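Local structure of SusD homolog (Bacteroides thetaiotaomicron, 3SGH) at residues M42-S45 against Q49-A52; Q413-C418 against P422-A427. The protein probably binds glycans as a SusD-like outer-membrane lipoprotein of a gut bacterium. One frame throughout, in Å; residues are numbered along the deposited sequence.

Interaction 1 of 2, residues M42-S45 against Q49-A52; sequences MWAS and QVTA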
loop_
_atom_site.group_PDB
_atom_site.type_symbol
_atom_site.label_atom_id
_atom_site.label_comp_id
_atom_site.label_asym_id
_atom_site.label_seq_id
_atom_site.Cartn_x
_atom_site.Cartn_y
_atom_site.Cartn_z
HETATM N N MSE A 42 4.597 0.815 -10.432
HETATM C CA MSE A 42 3.951 1.578 -11.505
HETATM C C MSE A 42 3.152 2.726 -10.883
HETATM O O MSE A 42 3.722 3.767 -10.524
HETATM C CB MSE A 42 3.067 0.664 -12.403
HETATM C CG MSE A 42 3.861 -0.347 -13.251
HETATM SE SE MSE A 42 5.086 0.402 -14.573
HETATM C CE MSE A 42 3.868 0.667 -16.082
ATOM N N TRP A 43 1.840 2.530 -10.731
ATOM C CA TRP A 43 1.044 3.513 -10.010
ATOM C C TRP A 43 1.536 3.689 -8.585
ATOM O O TRP A 43 1.241 4.700 -7.945
ATOM C CB TRP A 43 -0.480 3.204 -10.020
ATOM C CG TRP A 43 -0.795 1.830 -9.498
ATOM C CD1 TRP A 43 -1.012 0.718 -10.242
ATOM C CD2 TRP A 43 -0.864 1.413 -8.129
ATOM N NE1 TRP A 43 -1.197 -0.363 -9.437
ATOM C CE2 TRP A 43 -1.114 0.025 -8.133
ATOM C CE3 TRP A 43 -0.717 2.068 -6.897
ATOM C CZ2 TRP A 43 -1.201 -0.737 -6.946
ATOM C CZ3 TRP A 43 -0.812 1.297 -5.709
ATOM C CH2 TRP A 43 -1.074 -0.071 -5.757
ATOM N N ALA A 44 2.277 2.714 -8.061
ATOM C CA ALA A 44 2.842 2.817 -6.707
ATOM C C ALA A 44 3.663 4.079 -6.483
ATOM O O ALA A 44 3.869 4.488 -5.333
ATOM C CB ALA A 44 3.700 1.569 -6.396
ATOM N N SER A 45 4.203 4.663 -7.563
ATOM C CA SER A 45 4.952 5.894 -7.427
ATOM C C SER A 45 4.103 7.028 -6.824
ATOM O O SER A 45 4.654 7.982 -6.264
ATOM C CB SER A 45 5.583 6.313 -8.763
ATOM O OG SER A 45 6.503 5.318 -9.202
ATOM N N GLN A 49 7.507 6.505 -2.619
ATOM C CA GLN A 49 8.645 5.687 -2.138
ATOM C C GLN A 49 9.523 5.090 -3.242
ATOM O O GLN A 49 10.753 5.052 -3.133
ATOM C CB GLN A 49 8.152 4.540 -1.251
ATOM C CG GLN A 49 7.182 4.898 -0.176
ATOM C CD GLN A 49 6.984 3.767 0.811
ATOM O OE1 GLN A 49 6.878 2.631 0.422
ATOM N NE2 GLN A 49 6.949 4.089 2.114
ATOM N N VAL A 50 8.884 4.668 -4.329
ATOM C CA VAL A 50 9.565 4.196 -5.548
ATOM C C VAL A 50 9.247 5.057 -6.763
ATOM O O VAL A 50 8.193 5.726 -6.821
ATOM C CB VAL A 50 9.187 2.726 -5.851
ATOM C CG1 VAL A 50 9.249 1.899 -4.530
ATOM C CG2 VAL A 50 7.766 2.644 -6.437
ATOM N N THR A 51 10.183 5.112 -7.688
ATOM C CA THR A 51 9.988 5.809 -8.969
ATOM C C THR A 51 10.249 4.814 -10.106
ATOM O O THR A 51 11.258 4.156 -10.112
ATOM C CB THR A 51 10.906 7.027 -9.095
ATOM O OG1 THR A 51 10.478 8.017 -8.158
ATOM C CG2 THR A 51 10.864 7.625 -10.514
ATOM N N ALA A 52 9.310 4.703 -11.043
ATOM C CA ALA A 52 9.527 3.950 -12.281
ATOM C C ALA A 52 10.401 4.773 -13.253
ATOM O O ALA A 52 10.034 5.874 -13.642
ATOM C CB ALA A 52 8.169 3.579 -12.910
HETATM O O HOH W 1 6.012 4.505 -3.776
HETATM O O HOH W 2 7.431 7.020 -11.575
#
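Ser45 reaches across to the backbone of Val50 and Ala52 through its hydroxyl, with CB alongside Val50 O. This CB lies 3.3 Å from Val50 O, and the CA proton of Ser45 points at the same carbonyl oxygen. One atom further on, OG lies anti to its own carbonyl carbon (chi1 -62°), which brings it within 2.9 Å of Val50 O in the conformer described, one of two modelled. The hydroxyl donates this bond from above the carbonyl plane, 46° out of it. OG also accepts a weak bond from Ala52 N at 3.4 Å, and water 2, 3.1 Å from OG, donates to it and accepts from Ala52 N. Strand 50-52 pairs antiparallel with strand 249-251 in a two-stranded sheet, and the 3-10 turn at 43-45 leans against it in a protein with many helices and very little strand. Asn252 ND2 is a second donor to Val50 O. Beside the hydroxyl, Val50 CG2 packs 4.2 Å from Ala44 CB. Just before the strand, water 1 donates to Ala44 O at 2.6 Å and accepts from Gln49 N, joining the two backbones where they lie too far apart for a direct bond.

Interaction 2 of 2, residues Q413-C418 against P422-A427; sequences QKWIAC and PMNGWA
Lys414 and Asn424 lie athwart each other, the lysine chain passing the oxygen side of the amide. With CG anti to the backbone N (chi1 176°) and every later torsion extended, the lysine runs out straight, its CE coming within 3.3 Å of Asn424 OD1. Its NZ goes on to a salt bridge with Asp428, one turn further along the second helix, and donates to water 3 at 2.8 Å, which in turn offers a weak bond to Asn424 OD1. A methionine in place of Lys414 would probably leave the Asp428 carboxylate without its charged mate and water 3 without this donor. Asn424 also has its CG anti to the backbone N (chi1 -180°), directing the amide at the end of helix 403-417. Its nitrogen side enters there: ND2 sits 3.7 Å from Trp415 CA, at the edge of the indole and near its plane. Asn424 ND2 donates to water 4 at 3.0 Å, and the water passes its own protons to Trp415 O and Cys418 O, so that one water gathers two carbonyls at the helix end. The pair is two consecutive helices, 403-417 and 424-432, joined by a short connection in this SusD-like protein, described as an alpha-alpha superhelix; Asp421 OD1 accepts from Met423 N and Asn424 N before helix 424-432. The Trp415 indole runs away from Asn424, its CD1 lying obliquely 3.8 Å from Gly425 CA, a residue with no side chain to hold the backbone off. The indole NE1 donates to Ser47 O, while Cys254 and Leu255 of helix 253-261 also pack against the tryptophan. Cys418 adds its CB, 4.2 Å from Asn424 ND2.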
loop_
_atom_site.group_PDB
_atom_site.type_symbol
_atom_site.label_atom_id
_atom_site.label_comp_id
_atom_site.label_asym_id
_atom_site.label_seq_id
_atom_site.Cartn_x
_atom_site.Cartn_y
_atom_site.Cartn_z
ATOM N N GLN A 413 5.438 9.630 9.791
ATOM C CA GLN A 413 6.238 8.514 10.334
ATOM C C GLN A 413 5.627 7.157 9.934
ATOM O O GLN A 413 6.341 6.206 9.672
ATOM C CB GLN A 413 6.433 8.626 11.841
ATOM C CG GLN A 413 7.342 9.760 12.217
ATOM C CD GLN A 413 8.791 9.521 11.760
ATOM O OE1 GLN A 413 9.229 8.408 11.712
ATOM N NE2 GLN A 413 9.496 10.577 11.397
ATOM N N LYS A 414 4.307 7.083 9.856
ATOM C CA LYS A 414 3.694 5.835 9.392
ATOM C C LYS A 414 4.161 5.502 7.976
ATOM O O LYS A 414 4.454 4.331 7.634
ATOM C CB LYS A 414 2.181 5.934 9.426
ATOM C CG LYS A 414 1.455 4.714 8.874
ATOM C CD LYS A 414 -0.057 5.041 8.780
ATOM C CE LYS A 414 -0.885 3.987 8.132
ATOM N NZ LYS A 414 -2.271 4.460 7.882
ATOM N N TRP A 415 4.180 6.540 7.133
ATOM C CA TRP A 415 4.554 6.403 5.731
ATOM C C TRP A 415 6.016 5.991 5.583
ATOM O O TRP A 415 6.330 5.089 4.797
ATOM C CB TRP A 415 4.244 7.705 5.024
ATOM C CG TRP A 415 4.849 7.845 3.674
ATOM C CD1 TRP A 415 4.546 7.127 2.552
ATOM C CD2 TRP A 415 5.795 8.832 3.293
ATOM N NE1 TRP A 415 5.256 7.630 1.484
ATOM C CE2 TRP A 415 6.058 8.658 1.931
ATOM C CE3 TRP A 415 6.471 9.842 3.982
ATOM C CZ2 TRP A 415 6.957 9.458 1.254
ATOM C CZ3 TRP A 415 7.321 10.656 3.284
ATOM C CH2 TRP A 415 7.562 10.460 1.956
ATOM N N ILE A 416 6.885 6.544 6.433
ATOM C CA ILE A 416 8.289 6.168 6.408
ATOM C C ILE A 416 8.446 4.726 6.872
ATOM O O ILE A 416 9.173 3.950 6.268
ATOM C CB ILE A 416 9.147 7.085 7.310
ATOM C CG1 ILE A 416 9.179 8.454 6.686
ATOM C CG2 ILE A 416 10.598 6.555 7.441
ATOM C CD1 ILE A 416 9.791 9.567 7.652
ATOM N N ALA A 417 7.676 4.343 7.890
ATOM C CA ALA A 417 7.756 3.003 8.479
ATOM C C ALA A 417 7.262 1.891 7.523
ATOM O O ALA A 417 7.870 0.807 7.461
ATOM C CB ALA A 417 6.985 2.921 9.790
ATOM N N CYS A 418 6.141 2.140 6.827
ATOM C CA CYS A 418 5.527 1.116 5.986
ATOM C C CYS A 418 6.208 1.180 4.642
ATOM O O CYS A 418 5.722 1.831 3.734
ATOM C CB CYS A 418 4.031 1.358 5.884
ATOM S SG CYS A 418 3.213 1.159 7.542
ATOM N N PRO A 422 3.203 -0.195 -1.658
ATOM C CA PRO A 422 2.777 0.514 -2.875
ATOM C C PRO A 422 1.606 1.443 -2.706
ATOM O O PRO A 422 1.459 2.375 -3.487
ATOM C CB PRO A 422 2.385 -0.602 -3.823
ATOM C CG PRO A 422 2.019 -1.749 -2.974
ATOM C CD PRO A 422 2.953 -1.642 -1.733
HETATM N N MSE A 423 0.772 1.175 -1.702
HETATM C CA MSE A 423 -0.514 1.834 -1.545
HETATM C C MSE A 423 -0.624 2.777 -0.352
HETATM O O MSE A 423 -1.377 3.730 -0.424
HETATM C CB MSE A 423 -1.638 0.807 -1.499
HETATM C CG MSE A 423 -3.053 1.360 -1.305
HETATM SE SE MSE A 423 -3.455 2.676 -2.628
HETATM C CE MSE A 423 -4.227 1.469 -3.991
ATOM N N ASN A 424 0.092 2.522 0.740
ATOM C CA ASN A 424 -0.143 3.289 1.982
ATOM C C ASN A 424 -0.081 4.797 1.777
ATOM O O ASN A 424 -0.996 5.557 2.200
ATOM C CB ASN A 424 0.848 2.912 3.077
ATOM C CG ASN A 424 0.605 3.688 4.325
ATOM O OD1 ASN A 424 -0.461 3.561 4.932
ATOM N ND2 ASN A 424 1.553 4.550 4.707
ATOM N N GLY A 425 0.990 5.242 1.141
ATOM C CA GLY A 425 1.159 6.677 0.912
ATOM C C GLY A 425 0.033 7.304 0.096
ATOM O O GLY A 425 -0.516 8.333 0.472
ATOM N N TRP A 426 -0.291 6.668 -1.037
ATOM C CA TRP A 426 -1.280 7.218 -1.955
ATOM C C TRP A 426 -2.657 7.212 -1.299
ATOM O O TRP A 426 -3.438 8.148 -1.475
ATOM C CB TRP A 426 -1.289 6.421 -3.232
ATOM C CG TRP A 426 -2.139 7.027 -4.282
ATOM C CD1 TRP A 426 -2.441 8.344 -4.441
ATOM C CD2 TRP A 426 -2.718 6.337 -5.378
ATOM N NE1 TRP A 426 -3.208 8.509 -5.534
ATOM C CE2 TRP A 426 -3.409 7.291 -6.134
ATOM C CE3 TRP A 426 -2.754 5.001 -5.771
ATOM C CZ2 TRP A 426 -4.147 6.959 -7.272
ATOM C CZ3 TRP A 426 -3.450 4.664 -6.922
ATOM C CH2 TRP A 426 -4.130 5.665 -7.669
ATOM N N ALA A 427 -2.946 6.144 -0.565
ATOM C CA ALA A 427 -4.231 6.029 0.107
ATOM C C ALA A 427 -4.386 7.081 1.208
ATOM O O ALA A 427 -5.396 7.812 1.240
ATOM C CB ALA A 427 -4.446 4.638 0.671
HETATM O O HOH W 3 -2.882 2.038 6.647
HETATM O O HOH W 4 4.174 3.930 3.449
#

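How the interactions relate
From the N terminus, interaction 1 comes first, closing the short loop that leads from helix 33-40 into strand 50-52. More than 350 residues later, interaction 2 closes the turn between helices 403-417 and 424-432. The two are in series, neither nested nor crossing, yet they touch in space. Gln49 bridges them, with NE2 probably bonded to Cys418 O at 3.0 Å and OE1 accepting from Asp421 N. Ser47, inside the first loop, is bonded to Trp415, Pro422 and Trp426, while Ala44 and Trp43 pack on Pro422. The N-terminal loop and its two-stranded sheet are thereby tied to the late helix pair.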